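Local coordinates for uncharacterized protein Atu2452 (PDB 2R8B), which is of unknown function but is probably an alpha/beta hydrolase of the dienelactone hydrolase family, acting through a serine nucleophile, at residues F52-A57 with G73-F78; L64-H69 with T90-V95; N150-L155 with A169-P174; P180-A185 with L214-G219; A195-P200 with T223-G228. All coordinates share one frame; numbering follows the deposited sequence.

Interaction 1: residues F52-A57 with G73-F78; sequences FHKSRA and GDENQF
The backbones of H53 and E75 approach to 5.9 Å between their CA atoms, where the edge strand 53-56 passes the first turn of a helix. D74 stands at the N-cap of that turn, its carboxylate oxygen OD2 capping the backbone N of N76; the bond is modelled very short, so its exact geometry is uncertain. The contact is a small surface patch carried mainly by E75. Its CB rests 3.9 Å from the backbone N of K54 and 4.2 Å from K54 CG, so the near part of the side chain lies against the strand. Beyond this the chain bends, with chi2 at 90°, and carries the carboxylate to the rim of the F52 ring. There E75 OE1 sits 4.0 Å from F52 CE2, in the plane of the ring, while the ring and carboxylate planes stand 87° apart. An oxygen placed in this way meets the weakly positive ring hydrogens rather than the electron-rich face. K54 NZ ends 5.5 Å from E75 OE1, too far for a salt bridge, though the opposite charges may attract weakly. The two segments also share a partner in S93, which bonds to the K54 backbone and, through its hydroxyl, to the carbonyl of E75. An antiparallel edge strand bordered in this manner by the start of a crossover helix fits the alpha/beta-hydrolase fold, whose sheet is otherwise parallel.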
# COMPACT_ATOMS: atom_id res chain seq x y z
N PHE A 52 -0.75 0.52 -16.24
CA PHE A 52 -2.11 0.86 -16.61
C PHE A 52 -2.83 1.23 -15.34
O PHE A 52 -2.67 0.58 -14.33
CB PHE A 52 -2.80 -0.33 -17.26
CG PHE A 52 -4.14 0.02 -17.85
CD1 PHE A 52 -4.21 0.64 -19.12
CD2 PHE A 52 -5.32 -0.20 -17.12
CE1 PHE A 52 -5.44 1.01 -19.66
CE2 PHE A 52 -6.57 0.16 -17.66
CZ PHE A 52 -6.62 0.77 -18.94
N HIS A 53 -3.62 2.28 -15.36
CA HIS A 53 -4.24 2.69 -14.10
C HIS A 53 -5.44 3.58 -14.31
O HIS A 53 -5.58 4.19 -15.35
CB HIS A 53 -3.20 3.40 -13.21
CG HIS A 53 -2.66 4.67 -13.79
ND1 HIS A 53 -1.63 4.69 -14.71
CD2 HIS A 53 -2.97 5.97 -13.55
CE1 HIS A 53 -1.35 5.95 -15.02
NE2 HIS A 53 -2.15 6.74 -14.33
N LYS A 54 -6.33 3.64 -13.32
CA LYS A 54 -7.27 4.77 -13.26
C LYS A 54 -6.60 6.01 -12.61
O LYS A 54 -5.68 5.86 -11.77
CB LYS A 54 -8.52 4.37 -12.48
CG LYS A 54 -9.55 3.62 -13.30
CD LYS A 54 -10.95 4.28 -13.21
CE LYS A 54 -11.98 3.50 -14.05
NZ LYS A 54 -11.90 3.90 -15.48
N SER A 55 -7.04 7.22 -12.99
CA SER A 55 -6.64 8.44 -12.28
C SER A 55 -7.73 9.50 -12.16
O SER A 55 -8.58 9.65 -13.03
CB SER A 55 -5.39 9.06 -12.92
OG SER A 55 -5.55 9.18 -14.32
N ARG A 56 -7.68 10.27 -11.07
CA ARG A 56 -8.58 11.42 -10.89
C ARG A 56 -7.71 12.58 -10.42
O ARG A 56 -7.21 12.57 -9.29
CB ARG A 56 -9.66 11.08 -9.86
CG ARG A 56 -10.90 11.90 -9.91
CD ARG A 56 -10.93 12.97 -8.84
NE ARG A 56 -11.03 12.43 -7.49
CZ ARG A 56 -11.09 13.18 -6.39
NH1 ARG A 56 -11.11 14.52 -6.50
NH2 ARG A 56 -11.14 12.60 -5.17
N ALA A 57 -7.46 13.53 -11.33
CA ALA A 57 -6.63 14.70 -11.06
C ALA A 57 -7.16 15.49 -9.87
O ALA A 57 -8.32 15.88 -9.84
CB ALA A 57 -6.54 15.61 -12.30
N GLY A 73 -7.93 -8.62 -7.85
CA GLY A 73 -8.65 -7.36 -8.07
C GLY A 73 -8.14 -6.62 -9.30
O GLY A 73 -7.57 -7.25 -10.20
N ASP A 74 -8.37 -5.31 -9.34
CA ASP A 74 -7.85 -4.45 -10.42
C ASP A 74 -7.96 -2.95 -10.07
O ASP A 74 -8.11 -2.60 -8.89
CB ASP A 74 -8.53 -4.78 -11.76
CG ASP A 74 -9.93 -4.15 -11.90
OD1 ASP A 74 -10.72 -4.66 -12.73
OD2 ASP A 74 -10.23 -3.14 -11.23
N GLU A 75 -7.91 -2.08 -11.10
CA GLU A 75 -7.87 -0.63 -10.91
C GLU A 75 -9.18 -0.03 -10.39
O GLU A 75 -9.18 1.08 -9.83
CB GLU A 75 -7.50 0.11 -12.19
CG GLU A 75 -6.88 -0.75 -13.22
CD GLU A 75 -7.92 -1.35 -14.13
OE1 GLU A 75 -8.85 -0.62 -14.52
OE2 GLU A 75 -7.79 -2.54 -14.44
N ASN A 76 -10.29 -0.74 -10.57
CA ASN A 76 -11.56 -0.26 -10.02
C ASN A 76 -11.90 -0.71 -8.62
O ASN A 76 -12.79 -0.11 -8.02
CB ASN A 76 -12.73 -0.56 -10.94
CG ASN A 76 -12.67 0.23 -12.18
OD1 ASN A 76 -12.73 1.47 -12.15
ND2 ASN A 76 -12.52 -0.46 -13.30
N GLN A 77 -11.24 -1.76 -8.12
CA GLN A 77 -11.42 -2.17 -6.73
C GLN A 77 -11.43 -0.96 -5.81
O GLN A 77 -12.47 -0.64 -5.22
CB GLN A 77 -10.33 -3.14 -6.26
CG GLN A 77 -10.71 -4.60 -6.45
CD GLN A 77 -10.27 -5.47 -5.27
OE1 GLN A 77 -9.20 -5.27 -4.65
NE2 GLN A 77 -11.10 -6.45 -4.96
N PHE A 78 -10.30 -0.27 -5.75
CA PHE A 78 -10.16 0.78 -4.76
C PHE A 78 -10.36 2.25 -5.16
O PHE A 78 -10.35 3.13 -4.28
CB PHE A 78 -8.85 0.59 -4.01
CG PHE A 78 -8.92 -0.52 -3.03
CD1 PHE A 78 -9.42 -0.31 -1.75
CD2 PHE A 78 -8.50 -1.81 -3.38
CE1 PHE A 78 -9.47 -1.34 -0.83
CE2 PHE A 78 -8.57 -2.87 -2.46
CZ PHE A 78 -9.06 -2.62 -1.18

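Interaction 2: residues L64-H69 with T90-V95; sequences LFVLLH and TILSPV
I91 fits between two neighbours on the adjoining strand: its CG1 lies 3.9 Å from F65 CB, and its CG2 meets L67 CD1 at the same distance. The two branches thus fill the step from F65 to L67, on the face covered by helix 75-85. On the other face L92 is the central bump. Its CD2 lies alongside V66 CG2 at 3.8 Å, the two side chains pointing the same way, and its CD1 reaches L64 CD2, which also covers T90 OG1. L92 gets there by holding CG opposite its backbone N (chi1 -168°). Next in line, L68 CD2 settles on P94 CG at 3.7 Å, while F130 and M127 of helix 117-138 close over this side. The strands are locked in parallel register by F65 N to T90 O (2.8 Å), L92 N to F65 O (2.9 Å) and L67 N to L92 O (3.1 Å). Past the last of these rungs the H69 ring presents its edge to V95 CA, and ND1 makes a weak bond to P94 O. Such interlocking is the core of a beta-alpha-beta crossover, here strand 64-68, helix 75-85 and strand 90-94.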
# COMPACT_ATOMS: atom_id res chain seq x y z
N LEU A 64 -1.22 12.88 -3.07
CA LEU A 64 -1.21 11.83 -4.06
C LEU A 64 -1.69 10.57 -3.34
O LEU A 64 -1.01 10.05 -2.44
CB LEU A 64 0.22 11.56 -4.55
CG LEU A 64 0.51 11.30 -6.02
CD1 LEU A 64 1.40 10.12 -6.13
CD2 LEU A 64 -0.73 11.08 -6.88
N PHE A 65 -2.86 10.07 -3.70
CA PHE A 65 -3.36 8.91 -3.03
C PHE A 65 -3.20 7.74 -3.98
O PHE A 65 -3.89 7.66 -4.99
CB PHE A 65 -4.82 9.09 -2.70
CG PHE A 65 -5.30 8.17 -1.64
CD1 PHE A 65 -4.51 7.13 -1.18
CD2 PHE A 65 -6.54 8.33 -1.08
CE1 PHE A 65 -4.96 6.29 -0.19
CE2 PHE A 65 -7.00 7.49 -0.09
CZ PHE A 65 -6.21 6.48 0.36
N VAL A 66 -2.30 6.82 -3.68
CA VAL A 66 -2.16 5.63 -4.51
C VAL A 66 -2.75 4.43 -3.78
O VAL A 66 -2.54 4.28 -2.58
CB VAL A 66 -0.70 5.43 -5.02
CG1 VAL A 66 0.28 5.62 -3.92
CG2 VAL A 66 -0.53 4.07 -5.67
N LEU A 67 -3.55 3.62 -4.49
CA LEU A 67 -4.26 2.49 -3.89
C LEU A 67 -4.03 1.27 -4.71
O LEU A 67 -4.16 1.30 -5.93
CB LEU A 67 -5.76 2.72 -3.81
CG LEU A 67 -6.32 4.03 -3.26
CD1 LEU A 67 -6.58 4.96 -4.41
CD2 LEU A 67 -7.61 3.73 -2.51
N LEU A 68 -3.72 0.19 -4.02
CA LEU A 68 -3.21 -1.01 -4.62
C LEU A 68 -4.07 -2.24 -4.26
O LEU A 68 -4.11 -2.67 -3.11
CB LEU A 68 -1.77 -1.15 -4.14
CG LEU A 68 -0.97 0.13 -4.40
CD1 LEU A 68 0.35 0.13 -3.68
CD2 LEU A 68 -0.75 0.23 -5.87
N HIS A 69 -4.76 -2.79 -5.26
CA HIS A 69 -5.71 -3.87 -5.08
C HIS A 69 -5.05 -5.15 -4.55
O HIS A 69 -3.83 -5.29 -4.64
CB HIS A 69 -6.38 -4.20 -6.41
CG HIS A 69 -5.43 -4.69 -7.45
ND1 HIS A 69 -4.93 -3.87 -8.45
CD2 HIS A 69 -4.87 -5.90 -7.64
CE1 HIS A 69 -4.11 -4.57 -9.21
NE2 HIS A 69 -4.05 -5.80 -8.74
N THR A 90 -5.35 13.95 -5.37
CA THR A 90 -5.23 13.40 -6.69
C THR A 90 -5.13 11.89 -6.52
O THR A 90 -4.44 11.42 -5.63
CB THR A 90 -4.13 14.06 -7.61
OG1 THR A 90 -3.43 13.02 -8.31
CG2 THR A 90 -3.16 15.09 -6.85
N ILE A 91 -5.90 11.14 -7.30
CA ILE A 91 -6.09 9.71 -6.99
C ILE A 91 -5.64 8.80 -8.07
O ILE A 91 -6.01 8.93 -9.24
CB ILE A 91 -7.53 9.36 -6.60
CG1 ILE A 91 -7.74 9.74 -5.15
CG2 ILE A 91 -7.78 7.84 -6.69
CD1 ILE A 91 -9.10 10.25 -4.90
N LEU A 92 -4.90 7.80 -7.66
CA LEU A 92 -4.18 7.03 -8.60
C LEU A 92 -4.34 5.53 -8.30
O LEU A 92 -4.05 5.07 -7.21
CB LEU A 92 -2.76 7.52 -8.49
CG LEU A 92 -1.85 7.07 -9.59
CD1 LEU A 92 -0.81 8.13 -9.74
CD2 LEU A 92 -1.27 5.76 -9.02
N SER A 93 -4.83 4.75 -9.25
CA SER A 93 -5.12 3.35 -8.94
C SER A 93 -4.77 2.41 -10.10
O SER A 93 -5.53 2.29 -11.07
CB SER A 93 -6.57 3.21 -8.48
OG SER A 93 -7.05 1.91 -8.74
N PRO A 94 -3.61 1.74 -9.99
CA PRO A 94 -3.09 0.89 -11.04
C PRO A 94 -3.57 -0.54 -10.90
O PRO A 94 -3.85 -1.01 -9.76
CB PRO A 94 -1.58 0.92 -10.79
CG PRO A 94 -1.43 1.35 -9.34
CD PRO A 94 -2.73 1.78 -8.81
N VAL A 95 -3.64 -1.23 -12.04
CA VAL A 95 -3.78 -2.69 -12.06
C VAL A 95 -2.37 -3.27 -12.06
O VAL A 95 -1.52 -2.76 -12.78
CB VAL A 95 -4.57 -3.19 -13.31
CG1 VAL A 95 -3.86 -2.75 -14.62
CG2 VAL A 95 -4.83 -4.71 -13.25

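Interaction 3: residues N150-L155 with A169-P174; sequences NGANIL and AVLMHP. With SO4 (sulfate ion), chain C.
A152 CB is the point where the helix presses on the strand, 4.0 Å from L171 CB and 3.6 Å from the backbone N of M172, a selenomethionine. L171 bends its other end back onto the helix: CD2 lies 3.6 Å from A152 O and 3.8 Å from L155 CD2, the two leucines slanting across one another. L155 also reaches toward A169. Next to A152, the amide of N153 works in two directions. Its OD1 lies 3.2 Å from P174 CA and accepts from L175 N, which fixes the flat group, and its ND2 points almost straight at sulfate O1 (2.6 Å, 171°). N150 shares that oxygen through ND2 at 3.1 Å; in the second shell its OD1 is held by F106 N, while R105 adds a further bond to the ion. The sulfate, probably from the crystallisation liquor, thus sits in a pocket of donors beside the putative nucleophile elbow around S149. The axes of helix 150-155 and strand 169-172 pass 7.1 Å apart at 138°, within a beta-alpha-beta unit of strand 143-148, helix 150-161 and strand 168-172; I154 turns toward helix 117-138, whereas V170 and M172 face helix 234-244 across the sheet.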
# COMPACT_ATOMS: atom_id res chain seq x y z
N ASN A 150 -1.92 -8.40 -1.13
CA ASN A 150 -0.81 -8.28 -2.11
C ASN A 150 -0.39 -6.86 -2.40
O ASN A 150 0.79 -6.61 -2.67
CB ASN A 150 -1.16 -8.94 -3.43
CG ASN A 150 -0.08 -8.71 -4.51
OD1 ASN A 150 -0.31 -7.97 -5.49
ND2 ASN A 150 1.08 -9.34 -4.34
N GLY A 151 -1.36 -5.94 -2.34
CA GLY A 151 -1.13 -4.54 -2.53
C GLY A 151 -0.52 -3.90 -1.29
O GLY A 151 0.30 -2.98 -1.44
N ALA A 152 -0.90 -4.32 -0.08
CA ALA A 152 -0.24 -3.78 1.10
C ALA A 152 1.21 -4.26 1.12
O ALA A 152 2.11 -3.63 1.73
CB ALA A 152 -0.93 -4.20 2.34
N ASN A 153 1.46 -5.38 0.44
CA ASN A 153 2.77 -6.01 0.47
C ASN A 153 3.78 -5.26 -0.38
O ASN A 153 4.92 -5.04 0.06
CB ASN A 153 2.67 -7.49 0.12
CG ASN A 153 1.82 -8.26 1.14
OD1 ASN A 153 1.64 -7.81 2.27
ND2 ASN A 153 1.28 -9.38 0.74
N ILE A 154 3.35 -4.81 -1.57
CA ILE A 154 4.23 -4.02 -2.43
C ILE A 154 4.42 -2.64 -1.78
O ILE A 154 5.50 -2.01 -1.82
CB ILE A 154 3.73 -4.05 -3.93
CG1 ILE A 154 4.82 -3.75 -4.97
CG2 ILE A 154 2.46 -3.28 -4.16
CD1 ILE A 154 5.40 -2.43 -4.96
N LEU A 155 3.38 -2.21 -1.08
CA LEU A 155 3.43 -0.90 -0.48
C LEU A 155 4.34 -0.95 0.74
O LEU A 155 5.17 -0.06 0.94
CB LEU A 155 2.01 -0.44 -0.15
CG LEU A 155 1.80 0.86 0.61
CD1 LEU A 155 2.48 2.07 -0.09
CD2 LEU A 155 0.28 1.11 0.87
N ALA A 169 0.48 5.60 5.25
CA ALA A 169 0.19 4.38 4.54
C ALA A 169 -0.80 3.52 5.29
O ALA A 169 -0.71 3.40 6.52
CB ALA A 169 1.48 3.61 4.28
N VAL A 170 -1.77 2.94 4.60
CA VAL A 170 -2.54 1.97 5.33
C VAL A 170 -2.33 0.60 4.75
O VAL A 170 -2.43 0.39 3.54
CB VAL A 170 -4.00 2.38 5.61
CG1 VAL A 170 -4.35 3.71 5.00
CG2 VAL A 170 -4.97 1.29 5.25
N LEU A 171 -1.92 -0.33 5.61
CA LEU A 171 -1.67 -1.69 5.16
C LEU A 171 -2.79 -2.61 5.58
O LEU A 171 -2.99 -2.86 6.76
CB LEU A 171 -0.34 -2.16 5.70
CG LEU A 171 0.83 -1.21 5.42
CD1 LEU A 171 2.07 -1.71 6.12
CD2 LEU A 171 1.12 -1.03 3.94
N MSE A 172 -3.56 -3.11 4.62
CA MSE A 172 -4.65 -3.98 4.99
C MSE A 172 -4.27 -5.44 4.83
O MSE A 172 -4.11 -5.93 3.73
CB MSE A 172 -5.89 -3.58 4.20
CG MSE A 172 -6.17 -2.12 4.46
SE MSE A 172 -7.84 -1.56 3.73
CE MSE A 172 -9.03 -1.75 5.31
N HIS A 173 -4.08 -6.12 5.96
CA HIS A 173 -3.72 -7.49 5.94
C HIS A 173 -2.44 -7.65 5.12
O HIS A 173 -2.46 -8.29 4.09
CB HIS A 173 -4.86 -8.33 5.35
CG HIS A 173 -6.12 -8.27 6.15
ND1 HIS A 173 -6.52 -9.29 6.99
CD2 HIS A 173 -7.07 -7.31 6.26
CE1 HIS A 173 -7.65 -8.96 7.58
NE2 HIS A 173 -8.01 -7.76 7.15
N PRO A 174 -1.32 -7.05 5.58
CA PRO A 174 -0.03 -7.33 4.98
C PRO A 174 0.50 -8.69 5.38
O PRO A 174 0.02 -9.28 6.37
CB PRO A 174 0.87 -6.28 5.63
CG PRO A 174 0.27 -6.12 6.98
CD PRO A 174 -1.19 -6.08 6.68
S SO4 C . 1.10 -11.78 -1.67
O1 SO4 C . 1.69 -10.46 -1.54
O2 SO4 C . 0.00 -11.70 -2.62
O3 SO4 C . 2.11 -12.67 -2.25
O4 SO4 C . 0.58 -12.31 -0.39

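Interaction 4: residues P180-A185 with L214-G219; sequences PKISPA and LKAQGG
The CA atoms of P184 and Q217 lie 4.3 Å apart, where an irregular loop runs past the last residues of helix 204-217. The chief bond is between backbones: A185 N donates to Q217 O at 2.7 Å, coming from above the carbonyl plane, 36° out of it. The same oxygen receives a CA-H contact from P184 at 3.3 Å, so one carbonyl at the helix end is gripped by two successive residues of the loop. G218 then leaves the helical path with phi at 113°. Side chains fill in around this anchor. A185 CB packs on Q217 CB at 4.0 Å, and on the outer side I182 lays its CG2 branch against A216, 4.1 Å from CB and 3.8 Å from O. The Q217 chain is extended past CG (chi2 175°) and runs beside the S183 carbonyl. A weak bond from NE2 to S183 O is doubtful, because that oxygen is modelled too close to its neighbour. Firmer partners hold the amide elsewhere: NE2 donates to L159 O, and OE1 accepts from R189. Chemically, then, the contact fastens a helix end with little hydrophobic surface. The carbonyl of Q217, at the end of the helix, receives a donor from the loop, and a buried glutamine amide is satisfied at both of its polar atoms.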
# COMPACT_ATOMS: atom_id res chain seq x y z
N PRO A 180 13.15 -6.98 7.43
CA PRO A 180 13.52 -5.76 6.75
C PRO A 180 14.73 -5.18 7.41
O PRO A 180 14.84 -5.19 8.64
CB PRO A 180 12.33 -4.88 7.02
CG PRO A 180 11.25 -5.88 7.25
CD PRO A 180 11.85 -6.86 8.08
N LYS A 181 15.66 -4.72 6.57
CA LYS A 181 16.76 -3.91 7.07
C LYS A 181 16.12 -2.55 7.26
O LYS A 181 15.24 -2.17 6.49
CB LYS A 181 18.00 -3.89 6.14
CG LYS A 181 17.74 -4.29 4.66
CD LYS A 181 16.74 -3.35 3.85
CE LYS A 181 15.78 -4.20 2.96
NZ LYS A 181 15.04 -5.28 3.71
N ILE A 182 16.55 -1.84 8.30
CA ILE A 182 15.82 -0.70 8.80
C ILE A 182 16.51 0.59 8.42
O ILE A 182 17.64 0.83 8.81
CB ILE A 182 15.62 -0.77 10.34
CG1 ILE A 182 14.86 -2.06 10.73
CG2 ILE A 182 14.91 0.52 10.87
CD1 ILE A 182 13.50 -2.25 9.95
N SER A 183 15.82 1.43 7.66
CA SER A 183 16.36 2.71 7.37
C SER A 183 15.36 3.75 7.88
O SER A 183 14.15 3.47 7.89
CB SER A 183 16.63 2.81 5.89
OG SER A 183 17.78 3.61 5.72
N PRO A 184 15.84 4.93 8.34
CA PRO A 184 14.89 5.85 8.96
C PRO A 184 13.93 6.55 7.97
O PRO A 184 14.35 7.00 6.89
CB PRO A 184 15.80 6.87 9.64
CG PRO A 184 17.06 6.83 8.88
CD PRO A 184 17.22 5.45 8.35
N ALA A 185 12.65 6.61 8.36
CA ALA A 185 11.58 7.36 7.67
C ALA A 185 11.50 8.80 8.17
O ALA A 185 12.31 9.22 8.98
CB ALA A 185 10.24 6.69 7.89
N LEU A 214 8.49 -1.38 10.98
CA LEU A 214 8.09 -0.03 10.58
C LEU A 214 8.24 0.98 11.73
O LEU A 214 8.67 2.13 11.54
CB LEU A 214 6.64 -0.08 10.06
CG LEU A 214 6.56 -0.88 8.75
CD1 LEU A 214 5.15 -1.04 8.22
CD2 LEU A 214 7.44 -0.21 7.72
N LYS A 215 7.90 0.51 12.92
CA LYS A 215 7.90 1.34 14.09
C LYS A 215 9.31 1.80 14.36
O LYS A 215 9.52 2.85 14.96
CB LYS A 215 7.33 0.58 15.27
CG LYS A 215 6.77 1.47 16.33
CD LYS A 215 6.12 0.67 17.43
CE LYS A 215 4.62 0.53 17.18
NZ LYS A 215 4.10 -0.42 18.21
N ALA A 216 10.28 1.02 13.91
CA ALA A 216 11.69 1.33 14.17
C ALA A 216 12.23 2.33 13.13
O ALA A 216 13.26 2.95 13.34
CB ALA A 216 12.55 0.03 14.23
N GLN A 217 11.52 2.52 12.02
CA GLN A 217 11.98 3.46 11.01
C GLN A 217 11.71 4.86 11.46
O GLN A 217 12.31 5.80 10.95
CB GLN A 217 11.26 3.25 9.72
CG GLN A 217 11.78 2.18 8.87
CD GLN A 217 10.91 1.99 7.66
OE1 GLN A 217 9.68 1.91 7.77
NE2 GLN A 217 11.51 1.96 6.50
N GLY A 218 10.78 4.99 12.42
CA GLY A 218 10.32 6.29 12.93
C GLY A 218 8.87 6.54 12.55
O GLY A 218 8.24 5.70 11.90
N GLY A 219 8.31 7.68 12.93
CA GLY A 219 6.90 7.97 12.66
C GLY A 219 6.01 7.21 13.63
O GLY A 219 6.50 6.68 14.63

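Interaction 5: residues A195-P200 with T223-G228; sequences AGERDP and TVWHPG
Backbone hydrogen bonds join A195 and its followers to the outermost strand in parallel register. A195 N donates to V224 O at 3.0 Å, H226 N to A195 O at 2.9 Å, and E197 N to H226 O at 2.7 Å. The series goes on beyond the strands, where R198 N meets G228 O at 2.7 Å from a position tilted 28° off the carbonyl plane. One ring contact is a CH-pi interaction: G196 CA stands over the face of the H226 imidazole, 4.0 Å from its centroid, with A195 O above the same face nearer the rim. H226 turns its ring under the neighbouring strand because CG lies between its backbone N and carbonyl carbon (chi1 61°). On the other side of the sheet A195 CB touches W225 CZ3 at 3.8 Å, T223 CG2 covers one face of the indole, and G196 O lies at its edge. E197 and R198 lie toward the surface. E197 passes its CG over P227 CA, while R198 brings the edge of its guanidinium to P227, NH2 lying 3.4 Å from CB. Between E197 and R198 the attraction is of charge alone, since the oxygen stands well out of the guanidinium plane. Such bonding carries strand order into the loop of D199, the likely acid of a Ser-His-Asp triad; its OD2 is hydrogen-bonded by H173 ND1 and H230 ND1.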
# COMPACT_ATOMS: atom_id res chain seq x y z
N ALA A 195 -5.60 -5.91 10.57
CA ALA A 195 -5.27 -7.31 10.46
C ALA A 195 -6.25 -8.29 11.15
O ALA A 195 -7.02 -7.93 12.04
CB ALA A 195 -3.85 -7.53 10.94
N GLY A 196 -6.22 -9.54 10.71
CA GLY A 196 -7.14 -10.49 11.29
C GLY A 196 -6.34 -11.34 12.24
O GLY A 196 -5.17 -11.67 11.98
N GLU A 197 -6.91 -11.72 13.35
CA GLU A 197 -6.07 -12.58 14.11
C GLU A 197 -6.17 -14.08 13.74
O GLU A 197 -5.37 -14.86 14.23
CB GLU A 197 -6.10 -12.24 15.59
CG GLU A 197 -7.40 -12.31 16.24
CD GLU A 197 -7.43 -11.65 17.61
OE1 GLU A 197 -7.00 -10.49 17.77
OE2 GLU A 197 -7.92 -12.32 18.55
N ARG A 198 -7.09 -14.47 12.85
CA ARG A 198 -7.17 -15.88 12.40
C ARG A 198 -7.13 -16.00 10.88
O ARG A 198 -7.74 -16.89 10.26
CB ARG A 198 -8.37 -16.60 12.97
CG ARG A 198 -8.10 -17.08 14.32
CD ARG A 198 -9.39 -17.40 15.05
NE ARG A 198 -9.80 -16.19 15.73
CZ ARG A 198 -9.88 -16.06 17.05
NH1 ARG A 198 -9.60 -17.09 17.82
NH2 ARG A 198 -10.25 -14.88 17.58
N ASP A 199 -6.33 -15.11 10.34
CA ASP A 199 -6.16 -14.91 8.96
C ASP A 199 -5.22 -16.00 8.51
O ASP A 199 -4.03 -16.02 8.88
CB ASP A 199 -5.59 -13.53 8.81
CG ASP A 199 -5.46 -13.11 7.40
OD1 ASP A 199 -5.43 -14.01 6.51
OD2 ASP A 199 -5.37 -11.88 7.20
N PRO A 200 -5.72 -16.92 7.68
CA PRO A 200 -4.85 -18.06 7.40
C PRO A 200 -3.69 -17.59 6.48
O PRO A 200 -2.71 -18.30 6.32
CB PRO A 200 -5.79 -19.05 6.69
CG PRO A 200 -6.79 -18.19 6.01
CD PRO A 200 -6.97 -16.97 6.88
N THR A 223 -1.74 -0.60 14.89
CA THR A 223 -2.36 -1.78 14.33
C THR A 223 -3.74 -1.95 14.91
O THR A 223 -3.91 -1.82 16.11
CB THR A 223 -1.57 -3.03 14.62
OG1 THR A 223 -0.20 -2.77 14.33
CG2 THR A 223 -2.04 -4.17 13.71
N VAL A 224 -4.73 -2.18 14.06
CA VAL A 224 -6.08 -2.43 14.52
C VAL A 224 -6.36 -3.89 14.17
O VAL A 224 -6.21 -4.28 13.03
CB VAL A 224 -7.07 -1.42 13.85
CG1 VAL A 224 -8.52 -1.83 14.07
CG2 VAL A 224 -6.81 0.03 14.38
N TRP A 225 -6.67 -4.71 15.16
CA TRP A 225 -6.93 -6.13 14.93
C TRP A 225 -8.41 -6.42 14.87
O TRP A 225 -9.21 -5.64 15.30
CB TRP A 225 -6.35 -6.94 16.07
CG TRP A 225 -4.85 -6.89 16.17
CD1 TRP A 225 -4.09 -6.03 16.95
CD2 TRP A 225 -3.93 -7.74 15.49
NE1 TRP A 225 -2.73 -6.31 16.78
CE2 TRP A 225 -2.61 -7.34 15.88
CE3 TRP A 225 -4.07 -8.79 14.59
CZ2 TRP A 225 -1.45 -7.97 15.38
CZ3 TRP A 225 -2.94 -9.39 14.07
CH2 TRP A 225 -1.62 -8.99 14.49
N HIS A 226 -8.79 -7.56 14.32
CA HIS A 226 -10.11 -8.09 14.59
C HIS A 226 -9.92 -9.57 14.75
O HIS A 226 -8.91 -10.10 14.24
CB HIS A 226 -11.15 -7.72 13.50
CG HIS A 226 -10.83 -8.22 12.12
ND1 HIS A 226 -11.10 -9.51 11.71
CD2 HIS A 226 -10.33 -7.58 11.03
CE1 HIS A 226 -10.77 -9.64 10.44
NE2 HIS A 226 -10.30 -8.48 10.00
N PRO A 227 -10.86 -10.27 15.43
CA PRO A 227 -10.75 -11.75 15.41
C PRO A 227 -11.03 -12.05 13.94
O PRO A 227 -11.26 -11.11 13.15
CB PRO A 227 -11.89 -12.22 16.29
CG PRO A 227 -12.86 -11.03 16.38
CD PRO A 227 -12.11 -9.78 16.07
N GLY A 228 -11.06 -13.29 13.49
CA GLY A 228 -11.45 -13.35 12.04
C GLY A 228 -10.30 -13.36 11.05
O GLY A 228 -9.14 -13.30 11.46

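Four of the five contacts lie on one sheet and follow its order. Interactions 1 and 2 adjoin where strand 53-56 pairs with strand 90-94: K54 N and S93 O lie 2.7 Å apart. Interaction 2 reaches interaction 3 through L68, whose CB packs 3.8 Å from G151 CA at the putative nucleophile elbow. From there H173 ND1 bonds to D199 OD2 at 2.8 Å, joining interaction 3 to interaction 5 and tying the end of strand 168-172 to the likely triad acid. Interaction 4 stands apart at the surface; it meets interaction 3 through L171 CD1 and L214 CD1 (3.8 Å), and its centre is about 23 Å from that of interaction 5, although their segments alternate along the chain.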